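Local coordinates for probable acetyltransferase (Thermus thermophilus, PDB 3EXN), which binds acetyl-coenzyme A and probably transfers its acetyl group to an amine, as do other GCN5-related N-acetyltransferases, at residues Arg62-Leu67 with Tyr76-Leu81; Tyr83-Asp88 with Gly119-Tyr124; Asp88-Leu93 with Tyr124-Gly129. All coordinates share one frame; numbering follows the deposited sequence.

Contact 1: residues Arg62-Leu67 with Tyr76-Leu81; sequences RRAFLL and YLDAKL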
loop_
_atom_site.group_PDB
_atom_site.type_symbol
_atom_site.label_atom_id
_atom_site.label_comp_id
_atom_site.label_asym_id
_atom_site.label_seq_id
_atom_site.Cartn_x
_atom_site.Cartn_y
_atom_site.Cartn_z
ATOM N N ARG A 62 12.651 -0.878 -2.999
ATOM C CA ARG A 62 11.195 -1.025 -3.020
ATOM C C ARG A 62 10.849 -2.270 -2.217
ATOM O O ARG A 62 11.552 -3.296 -2.265
ATOM C CB ARG A 62 10.634 -1.173 -4.455
ATOM C CG ARG A 62 10.541 0.126 -5.268
ATOM C CD ARG A 62 9.349 1.070 -4.936
ATOM N NE ARG A 62 8.035 0.672 -5.518
ATOM C CZ ARG A 62 7.640 0.894 -6.764
ATOM N NH1 ARG A 62 6.418 0.518 -7.138
ATOM N NH2 ARG A 62 8.434 1.514 -7.654
ATOM N N ARG A 63 9.776 -2.152 -1.433
ATOM C CA ARG A 63 9.238 -3.258 -0.665
ATOM C C ARG A 63 7.753 -3.357 -0.976
ATOM O O ARG A 63 6.938 -2.579 -0.423
ATOM C CB ARG A 63 9.452 -3.068 0.821
ATOM C CG ARG A 63 10.939 -3.144 1.272
ATOM C CD ARG A 63 11.572 -4.534 1.150
ATOM N NE ARG A 63 13.003 -4.517 1.568
ATOM C CZ ARG A 63 14.021 -4.134 0.793
ATOM N NH1 ARG A 63 15.281 -4.166 1.272
ATOM N NH2 ARG A 63 13.799 -3.658 -0.438
ATOM N N ALA A 64 7.418 -4.248 -1.899
ATOM C CA ALA A 64 6.042 -4.389 -2.349
ATOM C C ALA A 64 5.577 -5.830 -2.201
ATOM O O ALA A 64 6.363 -6.768 -2.466
ATOM C CB ALA A 64 5.879 -3.900 -3.838
ATOM N N PHE A 65 4.314 -5.981 -1.785
ATOM C CA PHE A 65 3.749 -7.282 -1.406
ATOM C C PHE A 65 2.338 -7.447 -1.903
ATOM O O PHE A 65 1.504 -6.527 -1.761
ATOM C CB PHE A 65 3.692 -7.402 0.122
ATOM C CG PHE A 65 4.980 -7.122 0.794
ATOM C CD1 PHE A 65 5.890 -8.159 1.078
ATOM C CD2 PHE A 65 5.300 -5.811 1.135
ATOM C CE1 PHE A 65 7.108 -7.881 1.715
ATOM C CE2 PHE A 65 6.515 -5.525 1.764
ATOM C CZ PHE A 65 7.432 -6.564 2.025
ATOM N N LEU A 66 2.026 -8.628 -2.443
ATOM C CA LEU A 66 0.647 -9.079 -2.448
ATOM C C LEU A 66 0.229 -9.567 -1.042
ATOM O O LEU A 66 1.014 -10.221 -0.346
ATOM C CB LEU A 66 0.450 -10.193 -3.469
ATOM C CG LEU A 66 0.005 -9.786 -4.859
ATOM C CD1 LEU A 66 0.051 -11.064 -5.694
ATOM C CD2 LEU A 66 -1.417 -9.156 -4.922
ATOM N N LEU A 67 -0.987 -9.238 -0.635
ATOM C CA LEU A 67 -1.546 -9.599 0.689
ATOM C C LEU A 67 -2.471 -10.768 0.530
ATOM O O LEU A 67 -3.396 -10.727 -0.284
ATOM C CB LEU A 67 -2.217 -8.382 1.348
ATOM C CG LEU A 67 -1.396 -7.096 1.422
ATOM C CD1 LEU A 67 -2.204 -5.968 2.087
ATOM C CD2 LEU A 67 -0.086 -7.294 2.153
ATOM N N TYR A 76 -2.694 -5.241 -1.467
ATOM C CA TYR A 76 -1.395 -4.868 -2.021
ATOM C C TYR A 76 -0.799 -3.787 -1.129
ATOM O O TYR A 76 -1.522 -2.904 -0.686
ATOM C CB TYR A 76 -1.558 -4.345 -3.438
ATOM C CG TYR A 76 -0.274 -3.938 -4.095
ATOM C CD1 TYR A 76 0.707 -4.879 -4.391
ATOM C CD2 TYR A 76 -0.045 -2.598 -4.463
ATOM C CE1 TYR A 76 1.913 -4.514 -5.024
ATOM C CE2 TYR A 76 1.142 -2.230 -5.087
ATOM C CZ TYR A 76 2.133 -3.198 -5.358
ATOM O OH TYR A 76 3.316 -2.807 -5.980
ATOM N N LEU A 77 0.503 -3.859 -0.855
ATOM C CA LEU A 77 1.205 -2.877 -0.035
ATOM C C LEU A 77 2.516 -2.533 -0.754
ATOM O O LEU A 77 3.237 -3.427 -1.179
ATOM C CB LEU A 77 1.457 -3.404 1.390
ATOM C CG LEU A 77 2.182 -2.525 2.444
ATOM C CD1 LEU A 77 1.785 -2.921 3.877
ATOM C CD2 LEU A 77 3.740 -2.565 2.259
ATOM N N ASP A 78 2.799 -1.234 -0.907
ATOM C CA ASP A 78 3.984 -0.790 -1.714
ATOM C C ASP A 78 4.633 0.312 -0.933
ATOM O O ASP A 78 3.985 1.301 -0.635
ATOM C CB ASP A 78 3.529 -0.311 -3.127
ATOM C CG ASP A 78 4.681 -0.179 -4.151
ATOM O OD1 ASP A 78 5.867 0.081 -3.775
ATOM O OD2 ASP A 78 4.401 -0.320 -5.363
ATOM N N ALA A 79 5.895 0.125 -0.593
ATOM C CA ALA A 79 6.704 1.114 0.131
ATOM C C ALA A 79 8.101 1.252 -0.496
ATOM O O ALA A 79 8.575 0.390 -1.261
ATOM C CB ALA A 79 6.780 0.720 1.594
ATOM N N LYS A 80 8.748 2.359 -0.188
ATOM C CA LYS A 80 10.122 2.665 -0.618
ATOM C C LYS A 80 10.981 3.019 0.621
ATOM O O LYS A 80 10.695 3.998 1.339
ATOM C CB LYS A 80 10.126 3.881 -1.567
ATOM C CG LYS A 80 11.494 4.310 -2.092
ATOM C CD LYS A 80 12.193 3.203 -2.836
ATOM C CE LYS A 80 13.573 3.624 -3.301
ATOM N NZ LYS A 80 13.511 4.415 -4.567
ATOM N N LEU A 81 12.026 2.233 0.856
ATOM C CA LEU A 81 13.036 2.559 1.876
ATOM C C LEU A 81 13.966 3.669 1.350
ATOM O O LEU A 81 14.337 3.678 0.180
ATOM C CB LEU A 81 13.852 1.309 2.216
ATOM C CG LEU A 81 13.113 0.031 2.623
ATOM C CD1 LEU A 81 14.124 -1.124 2.891
ATOM C CD2 LEU A 81 12.249 0.346 3.856
#
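The antiparallel beta hairpin of the GNAT fold built from strands 62-69 and 72-81 pairs R62-L67 with Y76-L81, and the axes of the two short strand segments approach to 4.6 Å. R63 with A79 and F65 with L77 are the hydrogen-bonded pairs, each joined by two backbone bonds; R63 N to A79 O, at 2.8 Å, is almost straight. Between them A64 and D78 form a non-hydrogen-bonded pair whose CA atoms come to 4.2 Å.

The two faces of the hairpin differ. On the face of F65, L77 and A79, the ring edge of F65 meets a methyl of L77, CD2 to CD2 at 3.8 Å, the two side chains lying alongside and pointing the same way. F113 of helix 105-115 covers all three, so apolar residues belong here. Near one end of this face, L81 CD1 lies over one face of the R63 guanidinium, while R63 NH2 bonds to the carbonyls of R62 and P60.

On the other face, beneath L56 of helix 46-57, R62 reaches diagonally to D78. Successive turns at chi2 and chi3 (-78° and -79°) fold its chain back over the sheet, and its guanidinium then meets the carboxylate side-on and nearly coplanar. NE bonds to OD1 and NH1 to OD2, both on syn lone pairs, which should favour a charged carboxylate in this buried place. A small residue suits position 64, where Y76 OH lies 3.5 Å from A64 CB and L56 also packs. Y76 adds a third bond: its hydroxyl OH meets D78 OD2 at 2.8 Å from above the carboxylate plane.

Contact 2: residues Tyr83-Asp88 with Gly119-Tyr124; sequences YPEAED and GVRRLY
R121 reaches across to the turn at E85-D88, and almost every part of its side chain finds something there. CB sits 3.3 Å from E87 O, the carbonyl that also accepts the backbone N-H of R121 at 2.9 Å. With CG anti to the backbone N (chi1 177°), the chain runs out past D88, CG and CD both passing close to OD1. A bend at chi3 (71°) then swings the guanidinium side-on to the carboxylate. NE bonds to OD1 at 2.7 Å, from a syn position but tilted from the guanidinium plane, and NH1 gives a straighter bond to OD2 at 2.9 Å. The carboxylate and guanidinium planes are turned 43° against each other, so the grip is bidentate yet twisted. NH2, at the tip, lies by the carboxylate of E87, which stacks on the guanidinium and forms a long salt bridge, E87 OE1 to R121 NH1 at 4.0 Å; the oxygen is well out of the guanidinium plane, and no N-H points at it.

Both faces of this guanidinium are occupied. E87 CB lies over the centre of one, and R122 NH2 lies towards the rim of the other. The two arginines gather round the D88 carboxylate, whose OD1 also forms a long ion pair with R122 NE.

D88 OD2 has a further partner: a water 2.5 Å away donates to it and also hydrogen-bonds to Y124 OH. P84, after a cis peptide bond, sets its CG over a face of the Y124 ring, 4.1 Å from the centroid, in a CH-pi contact that suits proline, whose ring holds its C-H groups rigidly against the aromatic face. Four charged residues, E87, D88, R121 and R122, thus make a salt-bridge network, which fastens a type I beta turn preceding strand 89-96 to the start of the neighbouring parallel strand 122-128.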
loop_
_atom_site.group_PDB
_atom_site.type_symbol
_atom_site.label_atom_id
_atom_site.label_comp_id
_atom_site.label_asym_id
_atom_site.label_seq_id
_atom_site.Cartn_x
_atom_site.Cartn_y
_atom_site.Cartn_z
ATOM N N TYR A 83 13.452 6.965 1.317
ATOM C CA TYR A 83 12.723 8.145 0.851
ATOM C C TYR A 83 11.802 8.590 2.011
ATOM O O TYR A 83 11.087 7.764 2.566
ATOM C CB TYR A 83 11.886 7.861 -0.420
ATOM C CG TYR A 83 11.317 9.132 -1.013
ATOM C CD1 TYR A 83 12.020 9.865 -1.956
ATOM C CD2 TYR A 83 10.123 9.634 -0.571
ATOM C CE1 TYR A 83 11.515 11.068 -2.437
ATOM C CE2 TYR A 83 9.634 10.812 -1.026
ATOM C CZ TYR A 83 10.309 11.523 -1.970
ATOM O OH TYR A 83 9.756 12.719 -2.407
ATOM N N PRO A 84 11.766 9.892 2.337
ATOM C CA PRO A 84 12.407 11.019 1.695
ATOM C C PRO A 84 13.883 11.137 2.046
ATOM O O PRO A 84 14.650 11.777 1.297
ATOM C CB PRO A 84 11.637 12.241 2.233
ATOM C CG PRO A 84 10.998 11.790 3.499
ATOM C CD PRO A 84 10.836 10.305 3.413
ATOM N N GLU A 85 14.279 10.560 3.174
ATOM C CA GLU A 85 15.677 10.494 3.559
ATOM C C GLU A 85 16.156 9.053 3.711
ATOM O O GLU A 85 15.370 8.153 3.948
ATOM C CB GLU A 85 15.888 11.227 4.881
ATOM C CG GLU A 85 15.259 12.615 4.880
ATOM C CD GLU A 85 16.267 13.700 4.837
ATOM O OE1 GLU A 85 16.901 13.936 5.896
ATOM O OE2 GLU A 85 16.421 14.328 3.762
ATOM N N ALA A 86 17.479 8.893 3.593
ATOM C CA ALA A 86 18.160 7.614 3.620
ATOM C C ALA A 86 17.706 6.722 4.771
ATOM O O ALA A 86 17.612 5.500 4.586
ATOM C CB ALA A 86 19.701 7.852 3.730
ATOM N N GLU A 87 17.459 7.342 5.945
ATOM C CA GLU A 87 17.095 6.622 7.190
ATOM C C GLU A 87 15.608 6.302 7.366
ATOM O O GLU A 87 15.232 5.632 8.342
ATOM C CB GLU A 87 17.493 7.445 8.403
ATOM C CG GLU A 87 18.927 7.913 8.377
ATOM C CD GLU A 87 19.145 9.256 7.683
ATOM O OE1 GLU A 87 18.428 9.574 6.702
ATOM O OE2 GLU A 87 20.072 9.986 8.119
ATOM N N ASP A 88 14.773 6.836 6.472
ATOM C CA ASP A 88 13.313 6.669 6.566
ATOM C C ASP A 88 12.751 5.722 5.510
ATOM O O ASP A 88 13.500 5.097 4.737
ATOM C CB ASP A 88 12.633 8.037 6.438
ATOM C CG ASP A 88 13.216 9.049 7.361
ATOM O OD1 ASP A 88 13.729 8.650 8.418
ATOM O OD2 ASP A 88 13.160 10.232 7.027
ATOM N N GLY A 119 15.815 -0.681 12.227
ATOM C CA GLY A 119 16.916 -0.022 11.554
ATOM C C GLY A 119 16.449 1.166 10.731
ATOM O O GLY A 119 17.268 1.954 10.271
ATOM N N VAL A 120 15.139 1.250 10.502
ATOM C CA VAL A 120 14.478 2.425 9.922
ATOM C C VAL A 120 13.944 3.364 11.009
ATOM O O VAL A 120 13.415 2.918 12.023
ATOM C CB VAL A 120 13.268 2.004 9.028
ATOM C CG1 VAL A 120 12.477 3.209 8.598
ATOM C CG2 VAL A 120 13.721 1.187 7.846
ATOM N N ARG A 121 14.020 4.661 10.733
ATOM C CA ARG A 121 13.764 5.731 11.693
ATOM C C ARG A 121 12.310 6.182 11.774
ATOM O O ARG A 121 11.726 6.146 12.854
ATOM C CB ARG A 121 14.701 6.909 11.361
ATOM C CG ARG A 121 14.562 8.175 12.203
ATOM C CD ARG A 121 15.512 9.288 11.719
ATOM N NE ARG A 121 15.121 9.865 10.432
ATOM C CZ ARG A 121 15.819 10.789 9.778
ATOM N NH1 ARG A 121 15.374 11.248 8.614
ATOM N NH2 ARG A 121 16.960 11.274 10.283
ATOM N N ARG A 122 11.732 6.641 10.657
ATOM C CA ARG A 122 10.325 7.088 10.580
ATOM C C ARG A 122 9.677 6.454 9.378
ATOM O O ARG A 122 10.350 6.244 8.373
ATOM C CB ARG A 122 10.178 8.605 10.337
ATOM C CG ARG A 122 11.101 9.497 11.121
ATOM C CD ARG A 122 11.201 10.871 10.515
ATOM N NE ARG A 122 12.471 11.487 10.866
ATOM C CZ ARG A 122 12.793 11.929 12.080
ATOM N NH1 ARG A 122 11.932 11.838 13.098
ATOM N NH2 ARG A 122 13.989 12.482 12.285
ATOM N N LEU A 123 8.362 6.263 9.470
ATOM C CA LEU A 123 7.537 5.715 8.361
ATOM C C LEU A 123 6.541 6.780 7.934
ATOM O O LEU A 123 5.657 7.159 8.694
ATOM C CB LEU A 123 6.821 4.441 8.826
ATOM C CG LEU A 123 5.930 3.754 7.790
ATOM C CD1 LEU A 123 6.714 3.422 6.537
ATOM C CD2 LEU A 123 5.289 2.472 8.383
ATOM N N TYR A 124 6.677 7.243 6.688
ATOM C CA TYR A 124 5.762 8.235 6.138
ATOM C C TYR A 124 4.699 7.478 5.371
ATOM O O TYR A 124 4.945 6.344 5.011
ATOM C CB TYR A 124 6.494 9.157 5.172
ATOM C CG TYR A 124 7.422 10.203 5.852
ATOM C CD1 TYR A 124 6.989 11.513 6.080
ATOM C CD2 TYR A 124 8.725 9.872 6.240
ATOM C CE1 TYR A 124 7.848 12.481 6.689
ATOM C CE2 TYR A 124 9.566 10.819 6.859
ATOM C CZ TYR A 124 9.111 12.120 7.074
ATOM O OH TYR A 124 9.950 13.073 7.670
HETATM O O HOH W 1 12.665 12.627 6.740
#

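Contact 3: residues Asp88-Leu93 with Tyr124-Gly129; sequences DATLSL and YAVVYG. With ACO (acetyl coenzyme *a), chain C.
Strands 89-96 and 122-128 are the parallel neighbours of a beta-alpha-beta unit, connected through helix 105-115; here A89-L91 pairs with Y124-V126, and the strands splay apart to open the acetyl-CoA site of the GNAT fold. The axes of the two short strand segments make an angle of 29°.

Three backbone hydrogen bonds hold the paired end. Y124 N donates to A89 O and L91 N to Y124 O, both nearly straight, whereas the last, V126 N to L91 O, has lengthened to 3.2 Å. Beyond it, S92 and L93 both face D78, a classic beta bulge in strand 89-96.

Among side chains, T90 OG1 lies 3.6 Å from Y124 CB. That hydroxyl is hydrogen-bonded to Y83 O, so threonine serves both as a beta-branched strand residue and as a tie to the preceding loop. V126 turns CG1 into the crowded position between backbone N and carbonyl carbon (chi1 53°), setting it over L91 O and S92 CA. Farther along, the edge of the Y128 ring approaches S92 O, with CE2 at 3.5 Å. On the face opposite T90 and Y124, L91 and the small A125 both pack on F138 of helix 132-140.

The thioester enters at the splay. V127 CA lies 3.9 Å from the sulfur S1P. L93 CA is 3.3 Å from the acetyl oxygen O of the ligand. The acetyl methyl CH3 comes to 3.1 Å from V126 O.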
loop_
_atom_site.group_PDB
_atom_site.type_symbol
_atom_site.label_atom_id
_atom_site.label_comp_id
_atom_site.label_asym_id
_atom_site.label_seq_id
_atom_site.Cartn_x
_atom_site.Cartn_y
_atom_site.Cartn_z
ATOM N N ASP A 88 14.773 6.836 6.472
ATOM C CA ASP A 88 13.313 6.669 6.566
ATOM C C ASP A 88 12.751 5.722 5.510
ATOM O O ASP A 88 13.500 5.097 4.737
ATOM C CB ASP A 88 12.633 8.037 6.438
ATOM C CG ASP A 88 13.216 9.049 7.361
ATOM O OD1 ASP A 88 13.729 8.650 8.418
ATOM O OD2 ASP A 88 13.160 10.232 7.027
ATOM N N ALA A 89 11.424 5.594 5.521
ATOM C CA ALA A 89 10.659 4.794 4.537
ATOM C C ALA A 89 9.358 5.518 4.264
ATOM O O ALA A 89 8.888 6.262 5.112
ATOM C CB ALA A 89 10.375 3.363 5.085
ATOM N N THR A 90 8.712 5.217 3.116
ATOM C CA THR A 90 7.449 5.865 2.789
ATOM C C THR A 90 6.566 4.816 2.196
ATOM O O THR A 90 6.982 4.079 1.299
ATOM C CB THR A 90 7.622 7.003 1.755
ATOM O OG1 THR A 90 8.404 8.059 2.311
ATOM C CG2 THR A 90 6.278 7.571 1.257
ATOM N N LEU A 91 5.350 4.753 2.711
ATOM C CA LEU A 91 4.304 3.895 2.169
ATOM C C LEU A 91 3.569 4.733 1.094
ATOM O O LEU A 91 2.984 5.786 1.388
ATOM C CB LEU A 91 3.336 3.428 3.307
ATOM C CG LEU A 91 2.123 2.545 2.920
ATOM C CD1 LEU A 91 2.603 1.193 2.608
ATOM C CD2 LEU A 91 1.128 2.528 4.134
ATOM N N SER A 92 3.588 4.250 -0.164
ATOM C CA SER A 92 2.899 4.912 -1.295
ATOM C C SER A 92 1.533 4.344 -1.624
ATOM O O SER A 92 0.719 5.035 -2.212
ATOM C CB SER A 92 3.785 4.882 -2.570
ATOM O OG SER A 92 3.985 3.559 -3.058
ATOM N N LEU A 93 1.280 3.103 -1.238
ATOM C CA LEU A 93 -0.027 2.485 -1.461
ATOM C C LEU A 93 -0.273 1.324 -0.488
ATOM O O LEU A 93 0.541 0.380 -0.380
ATOM C CB LEU A 93 -0.148 1.999 -2.917
ATOM C CG LEU A 93 -1.504 1.473 -3.356
ATOM C CD1 LEU A 93 -2.609 2.510 -3.098
ATOM C CD2 LEU A 93 -1.416 1.063 -4.833
ATOM N N TYR A 124 6.677 7.243 6.688
ATOM C CA TYR A 124 5.762 8.235 6.138
ATOM C C TYR A 124 4.699 7.478 5.371
ATOM O O TYR A 124 4.945 6.344 5.011
ATOM C CB TYR A 124 6.494 9.157 5.172
ATOM C CG TYR A 124 7.422 10.203 5.852
ATOM C CD1 TYR A 124 6.989 11.513 6.080
ATOM C CD2 TYR A 124 8.725 9.872 6.240
ATOM C CE1 TYR A 124 7.848 12.481 6.689
ATOM C CE2 TYR A 124 9.566 10.819 6.859
ATOM C CZ TYR A 124 9.111 12.120 7.074
ATOM O OH TYR A 124 9.950 13.073 7.670
ATOM N N ALA A 125 3.572 8.147 5.147
ATOM C CA ALA A 125 2.457 7.686 4.279
ATOM C C ALA A 125 2.008 8.904 3.462
ATOM O O ALA A 125 1.861 9.998 4.019
ATOM C CB ALA A 125 1.331 7.172 5.148
ATOM N N VAL A 126 1.813 8.717 2.136
ATOM C CA VAL A 126 1.383 9.798 1.226
ATOM C C VAL A 126 0.008 9.441 0.672
ATOM O O VAL A 126 -0.172 8.341 0.159
ATOM C CB VAL A 126 2.363 10.106 0.109
ATOM C CG1 VAL A 126 2.761 8.825 -0.699
ATOM C CG2 VAL A 126 1.793 11.250 -0.797
ATOM N N VAL A 127 -0.962 10.344 0.874
ATOM C CA VAL A 127 -2.338 10.104 0.468
ATOM C C VAL A 127 -2.631 10.937 -0.780
ATOM O O VAL A 127 -2.295 12.116 -0.819
ATOM C CB VAL A 127 -3.337 10.462 1.568
ATOM C CG1 VAL A 127 -4.782 10.220 1.048
ATOM C CG2 VAL A 127 -3.033 9.666 2.854
ATOM N N TYR A 128 -3.255 10.300 -1.796
ATOM C CA TYR A 128 -3.464 10.928 -3.090
ATOM C C TYR A 128 -4.912 11.354 -3.217
ATOM O O TYR A 128 -5.833 10.563 -2.949
ATOM C CB TYR A 128 -3.122 9.938 -4.212
ATOM C CG TYR A 128 -1.632 9.606 -4.245
ATOM C CD1 TYR A 128 -0.759 10.394 -4.973
ATOM C CD2 TYR A 128 -1.099 8.532 -3.519
ATOM C CE1 TYR A 128 0.615 10.124 -5.011
ATOM C CE2 TYR A 128 0.292 8.248 -3.549
ATOM C CZ TYR A 128 1.131 9.058 -4.311
ATOM O OH TYR A 128 2.497 8.832 -4.389
ATOM N N GLY A 129 -5.099 12.600 -3.597
ATOM C CA GLY A 129 -6.436 13.155 -3.834
ATOM C C GLY A 129 -7.276 13.438 -2.600
ATOM O O GLY A 129 -6.797 13.393 -1.456
HETATM O O5B ACO C . -9.454 -0.315 10.060
HETATM P P1A ACO C . -9.293 -1.643 9.093
HETATM O O1A ACO C . -10.610 -2.417 9.140
HETATM O O2A ACO C . -7.913 -2.232 9.340
HETATM O O3A ACO C . -9.215 -0.884 7.653
HETATM P P2A ACO C . -9.192 -1.633 6.247
HETATM O O4A ACO C . -10.520 -1.264 5.577
HETATM O O5A ACO C . -8.921 -3.111 6.390
HETATM O O6A ACO C . -7.929 -0.816 5.576
HETATM C CBP ACO C . -7.685 0.996 3.911
HETATM C CCP ACO C . -7.901 0.611 5.386
HETATM C CDP ACO C . -6.302 0.484 3.553
HETATM C CEP ACO C . -7.704 2.509 3.714
HETATM C CAP ACO C . -8.767 0.324 3.023
HETATM O OAP ACO C . -10.091 0.808 3.370
HETATM C C9P ACO C . -8.593 0.598 1.542
HETATM O O9P ACO C . -7.954 -0.153 0.820
HETATM N N8P ACO C . -9.198 1.683 1.062
HETATM C C7P ACO C . -9.201 2.037 -0.370
HETATM C C6P ACO C . -7.812 2.315 -0.943
HETATM C C5P ACO C . -7.119 3.435 -0.180
HETATM O O5P ACO C . -7.719 4.481 0.150
HETATM N N4P ACO C . -5.829 3.207 0.112
HETATM C C3P ACO C . -5.030 4.186 0.815
HETATM C C2P ACO C . -4.323 5.114 -0.141
HETATM S S1P ACO C . -3.273 6.306 0.703
HETATM C C ACO C . -1.973 5.257 0.979
HETATM O O ACO C . -2.057 4.114 0.612
HETATM C CH3 ACO C . -0.720 5.750 1.679
HETATM O O HOH W 1 12.665 12.627 6.740
#

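Overall arrangement
From the N terminus, contact 1 comes first, closing the short hairpin between strands 62-69 and 72-81 before either of the others opens. Strand 72-81 then leads through the loop 83-88 into strand 89-96, its antiparallel neighbour, and backbone bonds from D78 and K80 to L93 and T90 join contact 1 to contact 3. Contacts 2 and 3 both close the long excursion through helix 105-115. Their segments alternate along the chain, so they cross, sharing D88, Y124 and the water between them. Contact 2 secures the outer end of the parallel pair, while contact 3 continues inward to acetyl-CoA. Together the three span four adjacent strands of one mixed sheet.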